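Local atomic coordinates of capsid protein (Bocavirus gorilla/GBoV1/2009, PDB entry 7LNK), a protein that forms, in sixty copies, the T=1 icosahedral shell of a gorilla bocavirus, a parvovirus. Residues 94-99 and 207-212; 325-330 and 383-388; 341-346 and 494-499. All blocks are in the same frame, centred on the assembly; numbering follows the deposited sequence.

In the fold
From the N terminus, interaction 1 is the first to close: strand 94-99 pairs with 207-212, and the 107 residues between them include strands 123-128 and 199-201 of the facing sheet of the jelly roll. Interactions 2 and 3 follow in series with it. Segment 325-330 leads, by way of strand 339-341, into 341-346; then comes 383-388 and, much later, 494-499, so these two contacts cross along the chain. They also touch, through probable backbone hydrogen bonds Leu325 with Ala342 and Arg383 with Cys499. Trp388 packs on Met94, tying the long insertion after strand 207-223 to the barrel, while 494-499 adds the C-terminal region.

Interaction 1 (94-99 and 207-212)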
loop_
_atom_site.group_PDB
_atom_site.type_symbol
_atom_site.label_atom_id
_atom_site.label_comp_id
_atom_site.label_asym_id
_atom_site.label_seq_id
_atom_site.Cartn_x
_atom_site.Cartn_y
_atom_site.Cartn_z
ATOM N N MET A 94 5.836 84.682 -24.203
ATOM C CA MET A 94 6.096 85.178 -25.544
ATOM C C MET A 94 6.764 84.081 -26.350
ATOM O O MET A 94 7.587 83.328 -25.827
ATOM C CB MET A 94 6.997 86.411 -25.521
ATOM C CG MET A 94 7.261 87.008 -26.877
ATOM S SD MET A 94 8.355 88.437 -26.840
ATOM C CE MET A 94 7.255 89.715 -26.278
ATOM N N LEU A 95 6.394 83.975 -27.618
ATOM C CA LEU A 95 7.074 83.091 -28.548
ATOM C C LEU A 95 7.253 83.840 -29.854
ATOM O O LEU A 95 6.274 84.300 -30.444
ATOM C CB LEU A 95 6.288 81.797 -28.755
ATOM C CG LEU A 95 6.953 80.660 -29.525
ATOM C CD1 LEU A 95 6.518 79.348 -28.938
ATOM C CD2 LEU A 95 6.561 80.701 -30.965
ATOM N N VAL A 96 8.495 83.971 -30.299
ATOM C CA VAL A 96 8.802 84.666 -31.537
ATOM C C VAL A 96 9.521 83.706 -32.467
ATOM O O VAL A 96 10.261 82.828 -32.018
ATOM C CB VAL A 96 9.646 85.934 -31.302
ATOM C CG1 VAL A 96 8.874 86.940 -30.485
ATOM C CG2 VAL A 96 10.884 85.582 -30.590
ATOM N N LYS A 97 9.285 83.864 -33.762
ATOM C CA LYS A 97 9.880 83.025 -34.786
ATOM C C LYS A 97 10.370 83.913 -35.910
ATOM O O LYS A 97 9.640 84.797 -36.361
ATOM C CB LYS A 97 8.875 82.017 -35.336
ATOM C CG LYS A 97 8.425 80.968 -34.361
ATOM C CD LYS A 97 7.377 80.093 -34.993
ATOM C CE LYS A 97 6.931 79.000 -34.062
ATOM N NZ LYS A 97 5.850 78.189 -34.666
ATOM N N ILE A 98 11.597 83.686 -36.357
ATOM C CA ILE A 98 12.123 84.306 -37.566
ATOM C C ILE A 98 12.261 83.205 -38.601
ATOM O O ILE A 98 12.933 82.200 -38.359
ATOM C CB ILE A 98 13.461 85.015 -37.318
ATOM C CG1 ILE A 98 13.281 86.191 -36.365
ATOM C CG2 ILE A 98 14.029 85.520 -38.606
ATOM C CD1 ILE A 98 13.685 85.895 -34.959
ATOM N N TYR A 99 11.613 83.382 -39.747
ATOM C CA TYR A 99 11.530 82.321 -40.734
ATOM C C TYR A 99 11.255 82.925 -42.099
ATOM O O TYR A 99 11.111 84.138 -42.246
ATOM C CB TYR A 99 10.452 81.309 -40.353
ATOM C CG TYR A 99 9.078 81.909 -40.272
ATOM C CD1 TYR A 99 8.254 81.941 -41.374
ATOM C CD2 TYR A 99 8.613 82.462 -39.096
ATOM C CE1 TYR A 99 7.018 82.490 -41.306
ATOM C CE2 TYR A 99 7.375 83.017 -39.023
ATOM C CZ TYR A 99 6.580 83.027 -40.133
ATOM O OH TYR A 99 5.329 83.576 -40.076
ATOM N N SER A 207 14.543 80.182 -36.984
ATOM C CA SER A 207 14.849 80.178 -35.564
ATOM C C SER A 207 13.632 80.650 -34.788
ATOM O O SER A 207 12.800 81.392 -35.306
ATOM C CB SER A 207 16.056 81.062 -35.248
ATOM O OG SER A 207 15.792 82.411 -35.573
ATOM N N GLU A 208 13.531 80.204 -33.541
ATOM C CA GLU A 208 12.436 80.603 -32.674
ATOM C C GLU A 208 12.952 80.829 -31.265
ATOM O O GLU A 208 13.950 80.235 -30.856
ATOM C CB GLU A 208 11.320 79.564 -32.657
ATOM C CG GLU A 208 11.718 78.240 -32.085
ATOM C CD GLU A 208 10.620 77.216 -32.206
ATOM O OE1 GLU A 208 9.463 77.615 -32.439
ATOM O OE2 GLU A 208 10.910 76.010 -32.065
ATOM N N PHE A 209 12.261 81.690 -30.531
ATOM C CA PHE A 209 12.675 82.114 -29.206
ATOM C C PHE A 209 11.458 82.167 -28.302
ATOM O O PHE A 209 10.421 82.712 -28.680
ATOM C CB PHE A 209 13.330 83.485 -29.262
ATOM C CG PHE A 209 14.524 83.534 -30.145
ATOM C CD1 PHE A 209 15.759 83.152 -29.682
ATOM C CD2 PHE A 209 14.403 83.932 -31.457
ATOM C CE1 PHE A 209 16.849 83.186 -30.504
ATOM C CE2 PHE A 209 15.494 83.968 -32.280
ATOM C CZ PHE A 209 16.717 83.596 -31.802
ATOM N N THR A 210 11.583 81.600 -27.111
ATOM C CA THR A 210 10.515 81.616 -26.126
ATOM C C THR A 210 10.949 82.464 -24.946
ATOM O O THR A 210 12.137 82.512 -24.617
ATOM C CB THR A 210 10.162 80.208 -25.657
ATOM O OG1 THR A 210 11.315 79.598 -25.074
ATOM C CG2 THR A 210 9.696 79.369 -26.821
ATOM N N PHE A 211 9.995 83.137 -24.325
ATOM C CA PHE A 211 10.244 83.923 -23.132
ATOM C C PHE A 211 9.060 83.786 -22.195
ATOM O O PHE A 211 7.908 83.861 -22.624
ATOM C CB PHE A 211 10.474 85.388 -23.474
ATOM C CG PHE A 211 10.694 86.253 -22.278
ATOM C CD1 PHE A 211 11.927 86.303 -21.668
ATOM C CD2 PHE A 211 9.668 87.009 -21.758
ATOM C CE1 PHE A 211 12.127 87.089 -20.574
ATOM C CE2 PHE A 211 9.869 87.792 -20.659
ATOM C CZ PHE A 211 11.095 87.835 -20.070
ATOM N N ASN A 212 9.345 83.585 -20.916
ATOM C CA ASN A 212 8.322 83.496 -19.888
ATOM C C ASN A 212 8.350 84.752 -19.038
ATOM O O ASN A 212 9.362 85.057 -18.404
ATOM C CB ASN A 212 8.525 82.265 -19.010
ATOM C CG ASN A 212 8.337 80.980 -19.766
ATOM O OD1 ASN A 212 9.177 80.089 -19.713
ATOM N ND2 ASN A 212 7.217 80.864 -20.459
#
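Val96 and Phe209 face each other across two antiparallel neighbours in the jelly roll of the parvovirus capsid protein, in the BIDG sheet; along its other side strand 94-99 is bonded to strand 437-453. Val96 CG2 lies 3.5 Å from Phe209 CB and, like Ile98 CD1, sits near the plane of the phenyl ring at its edge. The ring swings that way because CG of Phe209 is anti to its carbonyl carbon (chi1 -59°), which brings CE2 to 3.8 Å from Ile98 CD1. Ile416, Ile125 and Cys127 of the facing sheet pack against this same side, so Val96, Ile98 and Phe209 belong to the barrel interior. Met94 and Phe211 meet through their CB atoms, and their ends then diverge.

On the other side of the sheet the side chains run alongside one another, pointing the same way: Leu95 CD1 touches the methyl CG2 of Thr210 at 3.8 Å, and the extended Lys97 chain follows Glu208. The ammonium does not close a salt bridge, NZ of Lys97 staying 4.3 Å from Glu208 OE1. Met94, Val96 and Ile98 each exchange two backbone bonds with Phe211, Phe209 and Ser207; the straightest runs from Val96 N to Phe209 O, 2.8 Å with 172° at the hydrogen.

Interaction 2 (325-330 and 383-388); sequences LQWYQT and REHPIW
Trp327 lies against the loop at Glu384 and His385, where two parts of the long insertion between barrel strands 207-223 and 415-420, the GH loop of parvovirus capsids, pack together in a buried contact. The aromatic part comes first. The backbone carbonyl of Glu384 sits over one indole face, offset toward the rim, with O 4.0 Å from Trp327 CZ2. Next to it the imidazole of His385 approaches the six-membered ring obliquely, centroids 5.5 Å apart and planes at 68°. Trp140 meets both rings, edge-to-face in the case of His385, and Thr382 OG1 is hydrogen-bonded to His385 ND1, which helps to set the rotation of the imidazole.

One aliphatic contact adds to this: Leu325 reaches the histidine from the opposite direction, and Leu325 CD2 lies 3.8 Å from His385 NE2. Arg238 and Arg239 of a second subunit pack on Trp327 and Leu325, placing the contact close to a subunit interface.

Polar groups meet at the other end. Gln329 folds its chain at chi2 (63°) and lays its amide across the Glu384 side chain, amide and carboxylate planes 66° apart. That carboxylate has a cationic neighbour within its own segment, Arg383, in a salt bridge of 3.5 Å between Arg383 NH1 and Glu384 OE2.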
loop_
_atom_site.group_PDB
_atom_site.type_symbol
_atom_site.label_atom_id
_atom_site.label_comp_id
_atom_site.label_asym_id
_atom_site.label_seq_id
_atom_site.Cartn_x
_atom_site.Cartn_y
_atom_site.Cartn_z
ATOM N N LEU A 325 2.250 113.513 -20.255
ATOM C CA LEU A 325 2.802 112.571 -21.213
ATOM C C LEU A 325 2.310 112.935 -22.606
ATOM O O LEU A 325 1.125 113.210 -22.797
ATOM C CB LEU A 325 2.372 111.154 -20.851
ATOM C CG LEU A 325 2.992 109.957 -21.559
ATOM C CD1 LEU A 325 4.415 110.262 -21.934
ATOM C CD2 LEU A 325 2.953 108.772 -20.637
ATOM N N GLN A 326 3.218 112.960 -23.576
ATOM C CA GLN A 326 2.841 113.357 -24.921
ATOM C C GLN A 326 3.736 112.643 -25.920
ATOM O O GLN A 326 4.925 112.458 -25.665
ATOM C CB GLN A 326 2.946 114.872 -25.064
ATOM C CG GLN A 326 2.368 115.436 -26.317
ATOM C CD GLN A 326 2.364 116.935 -26.283
ATOM O OE1 GLN A 326 2.743 117.540 -25.287
ATOM N NE2 GLN A 326 1.910 117.549 -27.358
ATOM N N TRP A 327 3.166 112.247 -27.055
ATOM C CA TRP A 327 3.925 111.537 -28.072
ATOM C C TRP A 327 3.321 111.824 -29.435
ATOM O O TRP A 327 2.145 112.167 -29.548
ATOM C CB TRP A 327 3.949 110.028 -27.812
ATOM C CG TRP A 327 2.611 109.357 -27.852
ATOM C CD1 TRP A 327 2.031 108.761 -28.924
ATOM C CD2 TRP A 327 1.692 109.211 -26.769
ATOM N NE1 TRP A 327 0.810 108.252 -28.583
ATOM C CE2 TRP A 327 0.578 108.515 -27.261
ATOM C CE3 TRP A 327 1.705 109.599 -25.430
ATOM C CZ2 TRP A 327 -0.511 108.200 -26.465
ATOM C CZ3 TRP A 327 0.630 109.289 -24.646
ATOM C CH2 TRP A 327 -0.466 108.595 -25.162
ATOM N N TYR A 328 4.140 111.691 -30.476
ATOM C CA TYR A 328 3.644 111.740 -31.844
ATOM C C TYR A 328 3.226 110.353 -32.294
ATOM O O TYR A 328 3.858 109.355 -31.946
ATOM C CB TYR A 328 4.658 112.291 -32.842
ATOM C CG TYR A 328 5.007 113.735 -32.658
ATOM C CD1 TYR A 328 4.131 114.722 -33.055
ATOM C CD2 TYR A 328 6.257 114.114 -32.211
ATOM C CE1 TYR A 328 4.445 116.036 -32.922
ATOM C CE2 TYR A 328 6.585 115.435 -32.087
ATOM C CZ TYR A 328 5.674 116.390 -32.443
ATOM O OH TYR A 328 5.987 117.715 -32.322
ATOM N N GLN A 329 2.150 110.302 -33.071
ATOM C CA GLN A 329 1.561 109.018 -33.411
ATOM C C GLN A 329 2.294 108.346 -34.569
ATOM O O GLN A 329 2.304 107.116 -34.670
ATOM C CB GLN A 329 0.080 109.209 -33.712
ATOM C CG GLN A 329 -0.674 107.927 -33.813
ATOM C CD GLN A 329 -0.668 107.156 -32.522
ATOM O OE1 GLN A 329 -1.119 107.644 -31.499
ATOM N NE2 GLN A 329 -0.153 105.938 -32.563
ATOM N N THR A 330 2.916 109.123 -35.447
ATOM C CA THR A 330 3.695 108.579 -36.549
ATOM C C THR A 330 5.073 109.217 -36.565
ATOM O O THR A 330 5.274 110.295 -35.999
ATOM C CB THR A 330 3.017 108.805 -37.909
ATOM O OG1 THR A 330 2.877 110.204 -38.159
ATOM C CG2 THR A 330 1.653 108.162 -37.936
ATOM N N ARG A 383 -3.241 101.939 -25.647
ATOM C CA ARG A 383 -2.804 100.961 -26.629
ATOM C C ARG A 383 -1.456 101.340 -27.216
ATOM O O ARG A 383 -0.688 100.466 -27.628
ATOM C CB ARG A 383 -3.858 100.812 -27.717
ATOM C CG ARG A 383 -3.490 99.838 -28.794
ATOM C CD ARG A 383 -4.602 99.689 -29.793
ATOM N NE ARG A 383 -4.205 98.835 -30.897
ATOM C CZ ARG A 383 -3.627 99.287 -31.999
ATOM N NH1 ARG A 383 -3.411 100.580 -32.148
ATOM N NH2 ARG A 383 -3.286 98.449 -32.961
ATOM N N GLU A 384 -1.130 102.630 -27.253
ATOM C CA GLU A 384 0.260 102.989 -27.504
ATOM C C GLU A 384 0.909 103.402 -26.189
ATOM O O GLU A 384 0.792 104.524 -25.707
ATOM C CB GLU A 384 0.331 104.120 -28.520
ATOM C CG GLU A 384 -0.260 103.782 -29.869
ATOM C CD GLU A 384 -1.753 103.988 -29.892
ATOM O OE1 GLU A 384 -2.297 104.385 -28.844
ATOM O OE2 GLU A 384 -2.385 103.721 -30.933
ATOM N N HIS A 385 1.635 102.446 -25.636
ATOM C CA HIS A 385 2.603 102.569 -24.571
ATOM C C HIS A 385 3.629 101.471 -24.731
ATOM O O HIS A 385 3.322 100.403 -25.269
ATOM C CB HIS A 385 1.974 102.503 -23.173
ATOM C CG HIS A 385 1.425 103.806 -22.700
ATOM N ND1 HIS A 385 0.244 104.337 -23.162
ATOM C CD2 HIS A 385 1.890 104.673 -21.773
ATOM C CE1 HIS A 385 0.021 105.492 -22.562
ATOM N NE2 HIS A 385 1.003 105.715 -21.711
ATOM N N PRO A 386 4.845 101.694 -24.259
ATOM C CA PRO A 386 5.750 100.574 -24.016
ATOM C C PRO A 386 5.114 99.617 -23.024
ATOM O O PRO A 386 4.478 100.039 -22.058
ATOM C CB PRO A 386 6.985 101.251 -23.428
ATOM C CG PRO A 386 6.925 102.614 -23.962
ATOM C CD PRO A 386 5.497 102.990 -24.040
ATOM N N ILE A 387 5.268 98.324 -23.274
ATOM C CA ILE A 387 4.764 97.348 -22.320
ATOM C C ILE A 387 5.701 97.262 -21.125
ATOM O O ILE A 387 5.269 97.301 -19.970
ATOM C CB ILE A 387 4.592 95.979 -22.993
ATOM C CG1 ILE A 387 3.615 96.074 -24.148
ATOM C CG2 ILE A 387 4.074 94.975 -21.996
ATOM C CD1 ILE A 387 3.601 94.850 -24.992
ATOM N N TRP A 388 6.999 97.173 -21.389
ATOM C CA TRP A 388 7.998 96.973 -20.356
ATOM C C TRP A 388 9.155 97.937 -20.553
ATOM O O TRP A 388 9.285 98.587 -21.589
ATOM C CB TRP A 388 8.539 95.543 -20.355
ATOM C CG TRP A 388 9.154 95.136 -21.649
ATOM C CD1 TRP A 388 10.431 95.359 -22.049
ATOM C CD2 TRP A 388 8.541 94.368 -22.684
ATOM N NE1 TRP A 388 10.640 94.824 -23.287
ATOM C CE2 TRP A 388 9.494 94.203 -23.698
ATOM C CE3 TRP A 388 7.273 93.817 -22.858
ATOM C CZ2 TRP A 388 9.220 93.511 -24.869
ATOM C CZ3 TRP A 388 7.004 93.138 -24.019
ATOM C CH2 TRP A 388 7.970 92.989 -25.010
#

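Interaction 3 (341-346 and 494-499); sequences IANPSL and TTFDQC
Phe496 spreads one face of its ring over the backbone between Ala342 and Asn343, and this packing is the main part of the contact. Its CG is anti to the backbone N (chi1 179°), which carries the ring across to the other segment. Ala342 CA makes a CH-pi contact, 4.0 Å from the ring centroid and 28° off the normal, while the peptide N of Asn343 stands 3.6 Å above the ring plane, toward its rim. The methyl of Ala342 adds apolar packing, CB 3.9 Å from Phe496 CE1, and Ile341 O lies 3.4 Å from Phe496 CB, oblique to the ring. Trp327 and Ile340 also pack on the phenylalanine side chain.

The contact joins two regions beyond the jelly-roll barrel. Segment 341-346 belongs to the long GH insertion between strands 207-223 and 415-420; the loop 494-499 belongs to the C-terminal region that follows strand 437-453. Pro344 packs on Pro293 of a neighbouring subunit.

Among polar groups, the Asn343 side chain stands almost upright against the phenyl, amide and ring planes 80° apart, and its end lies beside the carboxylate of Asp497. Asp497 also has a long, weak ion pair with Arg463. Within 494-499, the extended side chain of Gln498 reaches back to the start of its own segment: OE1 accepts from two backbone donors, Thr494 N at 2.6 Å, nearly in line with the C=O bond, and Thr495 N at 3.2 Å, from above the amide plane.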
loop_
_atom_site.group_PDB
_atom_site.type_symbol
_atom_site.label_atom_id
_atom_site.label_comp_id
_atom_site.label_asym_id
_atom_site.label_seq_id
_atom_site.Cartn_x
_atom_site.Cartn_y
_atom_site.Cartn_z
ATOM N N ILE A 341 -1.766 114.365 -26.441
ATOM C CA ILE A 341 -1.521 114.848 -25.095
ATOM C C ILE A 341 -2.362 114.016 -24.147
ATOM O O ILE A 341 -3.573 113.873 -24.346
ATOM C CB ILE A 341 -1.879 116.334 -24.971
ATOM C CG1 ILE A 341 -1.032 117.159 -25.927
ATOM C CG2 ILE A 341 -1.644 116.802 -23.561
ATOM C CD1 ILE A 341 -1.499 118.568 -26.064
ATOM N N ALA A 342 -1.728 113.461 -23.123
ATOM C CA ALA A 342 -2.462 112.695 -22.131
ATOM C C ALA A 342 -3.451 113.584 -21.397
ATOM O O ALA A 342 -3.159 114.740 -21.085
ATOM C CB ALA A 342 -1.499 112.062 -21.138
ATOM N N ASN A 343 -4.625 113.045 -21.125
ATOM C CA ASN A 343 -5.666 113.734 -20.381
ATOM C C ASN A 343 -6.077 112.851 -19.219
ATOM O O ASN A 343 -5.751 111.661 -19.186
ATOM C CB ASN A 343 -6.856 114.089 -21.296
ATOM C CG ASN A 343 -7.552 112.879 -21.881
ATOM O OD1 ASN A 343 -7.669 111.835 -21.252
ATOM N ND2 ASN A 343 -8.027 113.024 -23.109
ATOM N N PRO A 344 -6.751 113.411 -18.216
ATOM C CA PRO A 344 -7.068 112.623 -17.022
ATOM C C PRO A 344 -7.924 111.408 -17.335
ATOM O O PRO A 344 -8.811 111.447 -18.188
ATOM C CB PRO A 344 -7.818 113.622 -16.140
ATOM C CG PRO A 344 -8.370 114.601 -17.088
ATOM C CD PRO A 344 -7.278 114.777 -18.087
ATOM N N SER A 345 -7.643 110.319 -16.632
ATOM C CA SER A 345 -8.459 109.120 -16.710
ATOM C C SER A 345 -9.690 109.199 -15.826
ATOM O O SER A 345 -10.520 108.289 -15.866
ATOM C CB SER A 345 -7.633 107.892 -16.326
ATOM O OG SER A 345 -7.211 107.964 -14.979
ATOM N N LEU A 346 -9.815 110.257 -15.027
ATOM C CA LEU A 346 -10.945 110.440 -14.120
ATOM C C LEU A 346 -11.022 109.308 -13.104
ATOM O O LEU A 346 -12.084 108.996 -12.569
ATOM C CB LEU A 346 -12.263 110.595 -14.881
ATOM C CG LEU A 346 -12.562 111.879 -15.667
ATOM C CD1 LEU A 346 -11.440 112.357 -16.548
ATOM C CD2 LEU A 346 -13.818 111.693 -16.478
ATOM N N THR A 494 -6.583 110.680 -32.826
ATOM C CA THR A 494 -6.269 112.088 -32.622
ATOM C C THR A 494 -6.086 112.421 -31.147
ATOM O O THR A 494 -5.248 113.257 -30.795
ATOM C CB THR A 494 -7.357 112.956 -33.244
ATOM O OG1 THR A 494 -7.393 112.721 -34.652
ATOM C CG2 THR A 494 -7.078 114.416 -33.007
ATOM N N THR A 495 -6.844 111.780 -30.270
ATOM C CA THR A 495 -6.883 112.176 -28.875
ATOM C C THR A 495 -6.600 110.986 -27.968
ATOM O O THR A 495 -6.612 109.830 -28.393
ATOM C CB THR A 495 -8.229 112.808 -28.511
ATOM O OG1 THR A 495 -8.135 113.404 -27.215
ATOM C CG2 THR A 495 -9.303 111.770 -28.470
ATOM N N PHE A 496 -6.329 111.302 -26.703
ATOM C CA PHE A 496 -5.841 110.309 -25.754
ATOM C C PHE A 496 -6.894 109.250 -25.458
ATOM O O PHE A 496 -6.561 108.094 -25.182
ATOM C CB PHE A 496 -5.403 111.015 -24.474
ATOM C CG PHE A 496 -4.905 110.099 -23.404
ATOM C CD1 PHE A 496 -3.617 109.617 -23.438
ATOM C CD2 PHE A 496 -5.714 109.742 -22.350
ATOM C CE1 PHE A 496 -3.153 108.792 -22.450
ATOM C CE2 PHE A 496 -5.254 108.916 -21.366
ATOM C CZ PHE A 496 -3.972 108.438 -21.417
ATOM N N ASP A 497 -8.172 109.624 -25.500
ATOM C CA ASP A 497 -9.223 108.654 -25.219
ATOM C C ASP A 497 -9.423 107.698 -26.384
ATOM O O ASP A 497 -9.898 106.574 -26.196
ATOM C CB ASP A 497 -10.526 109.370 -24.883
ATOM C CG ASP A 497 -10.500 110.017 -23.518
ATOM O OD1 ASP A 497 -9.623 109.663 -22.707
ATOM O OD2 ASP A 497 -11.361 110.880 -23.252
ATOM N N GLN A 498 -9.075 108.126 -27.598
ATOM C CA GLN A 498 -9.165 107.227 -28.741
ATOM C C GLN A 498 -8.097 106.153 -28.680
ATOM O O GLN A 498 -8.232 105.104 -29.314
ATOM C CB GLN A 498 -9.050 108.018 -30.034
ATOM C CG GLN A 498 -10.197 108.953 -30.248
ATOM C CD GLN A 498 -10.021 109.807 -31.463
ATOM O OE1 GLN A 498 -8.913 110.002 -31.941
ATOM N NE2 GLN A 498 -11.110 110.368 -31.943
ATOM N N CYS A 499 -7.030 106.400 -27.937
ATOM C CA CYS A 499 -6.028 105.388 -27.657
ATOM C C CYS A 499 -6.503 104.377 -26.629
ATOM O O CYS A 499 -5.789 103.407 -26.366
ATOM C CB CYS A 499 -4.738 106.053 -27.194
ATOM S SG CYS A 499 -3.971 107.078 -28.446
#